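Local coordinates for protein 2-polyprenyl-6-methoxyphenol hydroxylase-like FAD-dependent oxidoreductase (Streptomyces sp. NRRL 11266, PDB 6UI5) that binds flavin-adenine dinucleotide and is probably an FAD-dependent oxidoreductase of the aromatic-ring hydroxylase type, at residues A39-M44 with V95-L100; G182-N187 with H259-Y264. All coordinates share one frame; numbering follows the deposited sequence.

Interaction 1: residues A39-M44 with V95-L100; sequences AEAPAM and VLQSRL. With FAD (flavin-adenine dinucleotide), chain C.
Ala41 packs its methyl against the stem of Gln97, CB lying 3.6 Å from Gln97 CG, where the loop after strand 28-31 meets the start of helix 97-110 in the FAD-binding domain. The two backbones run almost oppositely, their end-to-end directions 171° apart. Next along the loop, Pro42 lies side by side with the Gln97 side chain; its CD faces Gln97 OE1, while its CG lies 3.6 Å from C5X of the flavin. Ala43 is held twice. Its N-H is bonded to Gln97 OE1 at 2.9 Å, with the donor in the plane of the amide carbonyl, and its own O accepts the Gln97 backbone N-H at 2.8 Å in a nearly straight bond (170° at the hydrogen). One glutamine thus grips both polar backbone atoms of a single loop residue; its CG stands anti to the backbone N (chi1 -169°) and the chain runs on extended, which carries the amide out past the Ala41 methyl to Ala43 N. The other end of that amide, NE2, is bonded to Glu101 one turn along the helix, a second bond that helps to fix the amide's rotation. The Ala43 methyl also lies near the ligand, its CB 3.6 Å from FAD C2. The Met44 side chain packs on Leu208 and Ala210, while its backbone still passes close to the N-cap residue Leu96, Met44 CA lying 4.5 Å from Leu96 CA.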
loop_
_atom_site.group_PDB
_atom_site.type_symbol
_atom_site.label_atom_id
_atom_site.label_comp_id
_atom_site.label_asym_id
_atom_site.label_seq_id
_atom_site.Cartn_x
_atom_site.Cartn_y
_atom_site.Cartn_z
ATOM N N ALA A 39 0.136 38.437 0.276
ATOM C CA ALA A 39 0.881 38.080 1.468
ATOM C C ALA A 39 0.442 36.738 2.008
ATOM O O ALA A 39 1.176 36.136 2.797
ATOM C CB ALA A 39 0.704 39.165 2.561
ATOM N N GLU A 40 -0.735 36.260 1.596
ATOM C CA GLU A 40 -1.267 34.963 2.019
ATOM C C GLU A 40 -0.648 33.841 1.177
ATOM O O GLU A 40 -1.315 33.142 0.414
ATOM C CB GLU A 40 -2.788 34.962 1.915
ATOM C CG GLU A 40 -3.492 36.170 2.558
ATOM C CD GLU A 40 -3.380 37.441 1.729
ATOM O OE1 GLU A 40 -2.686 38.375 2.179
ATOM O OE2 GLU A 40 -3.963 37.495 0.621
ATOM N N ALA A 41 0.670 33.693 1.313
ATOM C CA ALA A 41 1.437 32.671 0.608
ATOM C C ALA A 41 2.096 31.800 1.669
ATOM O O ALA A 41 3.252 32.043 2.062
ATOM C CB ALA A 41 2.465 33.306 -0.330
ATOM N N PRO A 42 1.411 30.753 2.135
ATOM C CA PRO A 42 1.883 30.030 3.333
ATOM C C PRO A 42 3.085 29.120 3.118
ATOM O O PRO A 42 3.810 28.866 4.091
ATOM C CB PRO A 42 0.656 29.197 3.723
ATOM C CG PRO A 42 0.022 28.885 2.404
ATOM C CD PRO A 42 0.159 30.187 1.606
ATOM N N ALA A 43 3.290 28.584 1.908
ATOM C CA ALA A 43 4.265 27.513 1.704
ATOM C C ALA A 43 5.660 27.924 2.160
ATOM O O ALA A 43 6.147 29.013 1.835
ATOM C CB ALA A 43 4.323 27.102 0.230
ATOM N N MET A 44 6.315 27.025 2.895
ATOM C CA MET A 44 7.665 27.261 3.376
ATOM C C MET A 44 8.714 26.404 2.683
ATOM O O MET A 44 9.894 26.485 3.036
ATOM C CB MET A 44 7.733 27.019 4.883
ATOM C CG MET A 44 6.831 27.934 5.691
ATOM S SD MET A 44 7.325 27.941 7.429
ATOM C CE MET A 44 7.716 26.191 7.640
ATOM N N VAL A 95 12.262 27.444 1.117
ATOM C CA VAL A 95 12.050 28.688 0.400
ATOM C C VAL A 95 10.624 29.128 0.670
ATOM O O VAL A 95 9.703 28.308 0.693
ATOM C CB VAL A 95 12.294 28.552 -1.113
ATOM C CG1 VAL A 95 12.218 29.920 -1.758
ATOM C CG2 VAL A 95 13.655 27.896 -1.389
ATOM N N LEU A 96 10.444 30.414 0.893
ATOM C CA LEU A 96 9.148 30.927 1.272
ATOM C C LEU A 96 8.369 31.263 0.012
ATOM O O LEU A 96 8.896 31.920 -0.893
ATOM C CB LEU A 96 9.303 32.143 2.181
ATOM C CG LEU A 96 10.219 31.833 3.382
ATOM C CD1 LEU A 96 11.745 31.992 3.094
ATOM C CD2 LEU A 96 9.813 32.592 4.651
ATOM N N GLN A 97 7.135 30.765 -0.061
ATOM C CA GLN A 97 6.268 30.996 -1.208
ATOM C C GLN A 97 6.300 32.440 -1.700
ATOM O O GLN A 97 6.413 32.673 -2.906
ATOM C CB GLN A 97 4.836 30.585 -0.874
ATOM C CG GLN A 97 3.925 30.532 -2.089
ATOM C CD GLN A 97 2.549 30.003 -1.765
ATOM O OE1 GLN A 97 2.354 29.329 -0.748
ATOM N NE2 GLN A 97 1.571 30.335 -2.617
ATOM N N SER A 98 6.225 33.426 -0.802
ATOM C CA SER A 98 6.197 34.791 -1.298
ATOM C C SER A 98 7.519 35.164 -1.952
ATOM O O SER A 98 7.537 35.988 -2.881
ATOM C CB SER A 98 5.854 35.775 -0.174
ATOM O OG SER A 98 6.892 35.838 0.787
ATOM N N ARG A 99 8.635 34.599 -1.470
ATOM C CA ARG A 99 9.925 34.851 -2.120
ATOM C C ARG A 99 9.954 34.257 -3.524
ATOM O O ARG A 99 10.475 34.881 -4.462
ATOM C CB ARG A 99 11.076 34.299 -1.275
ATOM C CG ARG A 99 11.422 35.155 -0.051
ATOM C CD ARG A 99 12.533 34.548 0.818
ATOM N NE ARG A 99 13.875 34.969 0.410
ATOM C CZ ARG A 99 14.820 34.157 -0.068
ATOM N NH1 ARG A 99 14.594 32.852 -0.206
ATOM N NH2 ARG A 99 16.005 34.651 -0.400
ATOM N N LEU A 100 9.369 33.066 -3.694
ATOM C CA LEU A 100 9.254 32.472 -5.021
ATOM C C LEU A 100 8.377 33.310 -5.937
ATOM O O LEU A 100 8.732 33.557 -7.100
ATOM C CB LEU A 100 8.688 31.071 -4.912
ATOM C CG LEU A 100 8.183 30.539 -6.243
ATOM C CD1 LEU A 100 9.369 30.161 -7.097
ATOM C CD2 LEU A 100 7.297 29.350 -5.988
HETATM P PA FAD C . -3.591 29.902 -6.136
HETATM O O1A FAD C . -2.352 29.921 -5.269
HETATM O O2A FAD C . -4.796 29.646 -5.246
HETATM O O5B FAD C . -3.678 31.258 -7.084
HETATM C C5B FAD C . -4.853 31.524 -7.833
HETATM C C4B FAD C . -4.911 33.059 -8.126
HETATM O O4B FAD C . -5.883 33.392 -8.940
HETATM C C3B FAD C . -5.201 33.833 -6.818
HETATM O O3B FAD C . -4.433 34.956 -6.804
HETATM C C2B FAD C . -6.695 34.197 -6.925
HETATM O O2B FAD C . -6.958 35.317 -5.984
HETATM C C1B FAD C . -6.775 34.552 -8.178
HETATM N N9A FAD C . -8.088 34.470 -8.789
HETATM C C8A FAD C . -9.053 33.560 -8.526
HETATM N N7A FAD C . -10.085 33.796 -9.363
HETATM C C5A FAD C . -9.744 34.840 -10.157
HETATM C C6A FAD C . -10.410 35.497 -11.185
HETATM N N6A FAD C . -11.688 35.435 -11.878
HETATM N N1A FAD C . -9.838 36.528 -11.814
HETATM C C2A FAD C . -8.598 36.933 -11.465
HETATM N N3A FAD C . -7.938 36.278 -10.466
HETATM C C4A FAD C . -8.507 35.241 -9.813
HETATM N N1 FAD C . 2.013 24.474 -1.005
HETATM C C2 FAD C . 3.326 23.814 -0.750
HETATM O O2 FAD C . 4.083 23.575 -1.633
HETATM N N3 FAD C . 3.687 23.455 0.651
HETATM C C4 FAD C . 2.752 23.760 1.735
HETATM O O4 FAD C . 3.010 23.489 2.859
HETATM C C4X FAD C . 1.431 24.425 1.439
HETATM N N5 FAD C . 0.550 24.692 2.553
HETATM C C5X FAD C . -0.763 25.334 2.291
HETATM C C6 FAD C . -1.609 25.582 3.374
HETATM C C7 FAD C . -2.842 26.188 3.162
HETATM C C7M FAD C . -3.535 26.327 4.510
HETATM C C8 FAD C . -3.255 26.562 1.874
HETATM C C8M FAD C . -4.630 27.229 1.738
HETATM C C9 FAD C . -2.406 26.312 0.781
HETATM C C9A FAD C . -1.150 25.690 0.975
HETATM N N10 FAD C . -0.230 25.403 -0.190
HETATM C C10 FAD C . 1.063 24.778 0.078
HETATM C "C1'" FAD C . -0.644 25.821 -1.544
HETATM C "C2'" FAD C . -0.724 24.776 -2.672
HETATM O "O2'" FAD C . 0.515 24.508 -3.216
HETATM C "C3'" FAD C . -1.521 25.335 -3.849
HETATM O "O3'" FAD C . -1.787 24.264 -4.698
HETATM C "C4'" FAD C . -0.797 26.395 -4.705
HETATM O "O4'" FAD C . -0.410 27.540 -4.000
HETATM C "C5'" FAD C . -1.859 26.814 -5.729
HETATM O "O5'" FAD C . -1.275 27.457 -6.828
HETATM P P FAD C . -2.223 28.106 -8.015
HETATM O O1P FAD C . -1.465 29.229 -8.682
HETATM O O2P FAD C . -2.759 27.094 -9.009
HETATM O O3P FAD C . -3.566 28.656 -7.223
#

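Interaction 2: residues G182-N187 with H259-Y264; sequences GDVAIN and HWLQHY. With FAD (flavin-adenine dinucleotide), chain C.
Strands 182-185 and 260-264 pair antiparallel in the antiparallel sheet that accompanies the parallel, Rossmann-type sheet, as in related flavin hydroxylases, though twisted, with 136° between their directions and a closest axis approach of 4.8 Å. Asp183 and Trp260 form a hydrogen-bonded pair through Asp183 N to Trp260 O (3.0 Å), and His259 N adds a bond to Asp183 O (3.1 Å). Gly182, in the non-hydrogen-bonded pair with Leu261, lets the chains come as near as 4.2 Å between CA atoms. Its CA stands over one face of the Trp260 indole, 3.5 Å from the six-membered ring centroid in a CH-pi contact 6° off the normal. With Trp260 CG between the backbone N and the carbonyl carbon (chi1 70°), the indole is set over Gly182 of the partner strand. The Asp183 carboxylate, its plane steeply inclined to the indole, has a salt-bridge partner in Arg218, on strand 216-225. Leu261 CD2 touches Val184 CG1 at 3.9 Å, and both side chains pack on Leu241 of helix 238-249. Farther along, the pairing strand reaches the cofactor: the flavin methyl C7M sits over one face of the Tyr264 ring, 3.5 Å from CD2.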
loop_
_atom_site.group_PDB
_atom_site.type_symbol
_atom_site.label_atom_id
_atom_site.label_comp_id
_atom_site.label_asym_id
_atom_site.label_seq_id
_atom_site.Cartn_x
_atom_site.Cartn_y
_atom_site.Cartn_z
ATOM N N GLY A 182 -1.067 31.274 8.680
ATOM C CA GLY A 182 -0.687 32.656 8.493
ATOM C C GLY A 182 0.487 32.982 9.392
ATOM O O GLY A 182 1.117 32.092 9.955
ATOM N N ASP A 183 0.762 34.288 9.523
ATOM C CA ASP A 183 1.881 34.793 10.317
ATOM C C ASP A 183 1.387 35.698 11.443
ATOM O O ASP A 183 0.811 36.766 11.197
ATOM C CB ASP A 183 2.888 35.537 9.448
ATOM C CG ASP A 183 3.212 34.779 8.147
ATOM O OD1 ASP A 183 4.067 33.869 8.209
ATOM O OD2 ASP A 183 2.666 35.118 7.072
ATOM N N VAL A 184 1.616 35.279 12.667
ATOM C CA VAL A 184 1.439 36.129 13.835
ATOM C C VAL A 184 2.729 36.894 14.083
ATOM O O VAL A 184 3.825 36.411 13.801
ATOM C CB VAL A 184 1.036 35.299 15.077
ATOM C CG1 VAL A 184 -0.188 34.461 14.783
ATOM C CG2 VAL A 184 2.214 34.434 15.539
ATOM N N ALA A 185 2.609 38.109 14.603
ATOM C CA ALA A 185 3.739 38.699 15.294
ATOM C C ALA A 185 3.680 38.295 16.754
ATOM O O ALA A 185 2.610 38.201 17.354
ATOM C CB ALA A 185 3.781 40.215 15.176
ATOM N N ILE A 186 4.852 38.027 17.307
ATOM C CA ILE A 186 4.960 37.338 18.577
ATOM C C ILE A 186 6.447 37.274 18.866
ATOM O O ILE A 186 7.256 37.062 17.953
ATOM C CB ILE A 186 4.285 35.947 18.520
ATOM C CG1 ILE A 186 3.992 35.431 19.917
ATOM C CG2 ILE A 186 5.125 34.944 17.766
ATOM C CD1 ILE A 186 3.339 36.459 20.716
ATOM N N ASN A 187 6.826 37.534 20.112
ATOM C CA ASN A 187 8.210 37.383 20.530
ATOM C C ASN A 187 8.713 36.018 20.057
ATOM O O ASN A 187 7.909 35.158 19.685
ATOM C CB ASN A 187 8.281 37.559 22.054
ATOM C CG ASN A 187 9.686 37.762 22.565
ATOM O OD1 ASN A 187 10.644 37.822 21.797
ATOM N ND2 ASN A 187 9.815 37.881 23.882
ATOM N N HIS A 259 -0.644 39.458 11.254
ATOM C CA HIS A 259 -0.480 40.106 9.953
ATOM C C HIS A 259 -1.525 39.602 8.969
ATOM O O HIS A 259 -2.133 40.382 8.227
ATOM C CB HIS A 259 0.927 39.859 9.410
ATOM C CG HIS A 259 2.009 40.158 10.396
ATOM N ND1 HIS A 259 2.410 41.445 10.686
ATOM C CD2 HIS A 259 2.757 39.344 11.178
ATOM C CE1 HIS A 259 3.367 41.410 11.597
ATOM N NE2 HIS A 259 3.597 40.147 11.911
ATOM N N TRP A 260 -1.739 38.292 8.958
ATOM C CA TRP A 260 -2.750 37.635 8.145
ATOM C C TRP A 260 -2.888 36.210 8.670
ATOM O O TRP A 260 -1.891 35.529 8.864
ATOM C CB TRP A 260 -2.392 37.653 6.643
ATOM C CG TRP A 260 -1.223 36.766 6.261
ATOM C CD1 TRP A 260 0.099 37.095 6.305
ATOM C CD2 TRP A 260 -1.281 35.398 5.795
ATOM N NE1 TRP A 260 0.867 36.032 5.893
ATOM C CE2 TRP A 260 0.049 34.978 5.575
ATOM C CE3 TRP A 260 -2.324 34.496 5.537
ATOM C CZ2 TRP A 260 0.373 33.686 5.110
ATOM C CZ3 TRP A 260 -1.995 33.185 5.069
ATOM C CH2 TRP A 260 -0.660 32.810 4.867
ATOM N N LEU A 261 -4.117 35.785 8.923
ATOM C CA LEU A 261 -4.416 34.399 9.210
ATOM C C LEU A 261 -5.673 34.038 8.425
ATOM O O LEU A 261 -6.392 34.916 7.939
ATOM C CB LEU A 261 -4.583 34.155 10.717
ATOM C CG LEU A 261 -3.498 34.494 11.745
ATOM C CD1 LEU A 261 -3.938 33.874 13.100
ATOM C CD2 LEU A 261 -2.067 34.034 11.341
ATOM N N GLN A 262 -5.894 32.734 8.224
ATOM C CA GLN A 262 -6.978 32.292 7.352
ATOM C C GLN A 262 -7.550 30.976 7.845
ATOM O O GLN A 262 -6.789 30.047 8.122
ATOM C CB GLN A 262 -6.511 32.110 5.897
ATOM C CG GLN A 262 -5.904 33.325 5.205
ATOM C CD GLN A 262 -6.714 33.802 4.023
ATOM O OE1 GLN A 262 -7.941 34.011 4.125
ATOM N NE2 GLN A 262 -6.035 33.997 2.880
ATOM N N HIS A 263 -8.881 30.880 7.906
ATOM C CA HIS A 263 -9.528 29.575 7.940
ATOM C C HIS A 263 -9.289 28.835 6.622
ATOM O O HIS A 263 -9.320 29.434 5.540
ATOM C CB HIS A 263 -11.019 29.726 8.186
ATOM C CG HIS A 263 -11.328 30.313 9.525
ATOM N ND1 HIS A 263 -10.865 29.746 10.697
ATOM C CD2 HIS A 263 -12.004 31.434 9.880
ATOM C CE1 HIS A 263 -11.251 30.494 11.717
ATOM N NE2 HIS A 263 -11.947 31.518 11.247
ATOM N N TYR A 264 -9.024 27.530 6.702
ATOM C CA TYR A 264 -8.954 26.693 5.505
ATOM C C TYR A 264 -9.641 25.362 5.783
ATOM O O TYR A 264 -9.587 24.842 6.902
ATOM C CB TYR A 264 -7.503 26.472 5.053
ATOM C CG TYR A 264 -6.771 25.400 5.844
ATOM C CD1 TYR A 264 -6.866 24.058 5.485
ATOM C CD2 TYR A 264 -5.992 25.730 6.947
ATOM C CE1 TYR A 264 -6.222 23.078 6.207
ATOM C CE2 TYR A 264 -5.326 24.748 7.672
ATOM C CZ TYR A 264 -5.453 23.422 7.296
ATOM O OH TYR A 264 -4.814 22.418 8.000
HETATM P PA FAD C . -3.591 29.902 -6.136
HETATM O O1A FAD C . -2.352 29.921 -5.269
HETATM O O2A FAD C . -4.796 29.646 -5.246
HETATM O O5B FAD C . -3.678 31.258 -7.084
HETATM C C5B FAD C . -4.853 31.524 -7.833
HETATM C C4B FAD C . -4.911 33.059 -8.126
HETATM O O4B FAD C . -5.883 33.392 -8.940
HETATM C C3B FAD C . -5.201 33.833 -6.818
HETATM O O3B FAD C . -4.433 34.956 -6.804
HETATM C C2B FAD C . -6.695 34.197 -6.925
HETATM O O2B FAD C . -6.958 35.317 -5.984
HETATM C C1B FAD C . -6.775 34.552 -8.178
HETATM N N9A FAD C . -8.088 34.470 -8.789
HETATM C C8A FAD C . -9.053 33.560 -8.526
HETATM N N7A FAD C . -10.085 33.796 -9.363
HETATM C C5A FAD C . -9.744 34.840 -10.157
HETATM C C6A FAD C . -10.410 35.497 -11.185
HETATM N N6A FAD C . -11.688 35.435 -11.878
HETATM N N1A FAD C . -9.838 36.528 -11.814
HETATM C C2A FAD C . -8.598 36.933 -11.465
HETATM N N3A FAD C . -7.938 36.278 -10.466
HETATM C C4A FAD C . -8.507 35.241 -9.813
HETATM N N1 FAD C . 2.013 24.474 -1.005
HETATM C C2 FAD C . 3.326 23.814 -0.750
HETATM O O2 FAD C . 4.083 23.575 -1.633
HETATM N N3 FAD C . 3.687 23.455 0.651
HETATM C C4 FAD C . 2.752 23.760 1.735
HETATM O O4 FAD C . 3.010 23.489 2.859
HETATM C C4X FAD C . 1.431 24.425 1.439
HETATM N N5 FAD C . 0.550 24.692 2.553
HETATM C C5X FAD C . -0.763 25.334 2.291
HETATM C C6 FAD C . -1.609 25.582 3.374
HETATM C C7 FAD C . -2.842 26.188 3.162
HETATM C C7M FAD C . -3.535 26.327 4.510
HETATM C C8 FAD C . -3.255 26.562 1.874
HETATM C C8M FAD C . -4.630 27.229 1.738
HETATM C C9 FAD C . -2.406 26.312 0.781
HETATM C C9A FAD C . -1.150 25.690 0.975
HETATM N N10 FAD C . -0.230 25.403 -0.190
HETATM C C10 FAD C . 1.063 24.778 0.078
HETATM C "C1'" FAD C . -0.644 25.821 -1.544
HETATM C "C2'" FAD C . -0.724 24.776 -2.672
HETATM O "O2'" FAD C . 0.515 24.508 -3.216
HETATM C "C3'" FAD C . -1.521 25.335 -3.849
HETATM O "O3'" FAD C . -1.787 24.264 -4.698
HETATM C "C4'" FAD C . -0.797 26.395 -4.705
HETATM O "O4'" FAD C . -0.410 27.540 -4.000
HETATM C "C5'" FAD C . -1.859 26.814 -5.729
HETATM O "O5'" FAD C . -1.275 27.457 -6.828
HETATM P P FAD C . -2.223 28.106 -8.015
HETATM O O1P FAD C . -1.465 29.229 -8.682
HETATM O O2P FAD C . -2.759 27.094 -9.009
HETATM O O3P FAD C . -3.566 28.656 -7.223
#

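How the interactions relate
From the N terminus, interaction 1 comes first: the loop following strand 28-31 meets the start of helix 97-110, closing a loop of 50 intervening residues. Only after this does interaction 2 open, joining strand 176-185 to strand 257-271 across 71 residues, so the two closures lie in series, neither nested nor crossed. Their centres are nevertheless just 13 Å apart, and they meet directly: Glu40 CA approaches Trp260 CZ3 to 3.6 Å, and Glu40 CG lies 3.4 Å from Gln262 NE2. Together they tie the cofactor-side loop and helix to the antiparallel sheet, with both contacts touching FAD.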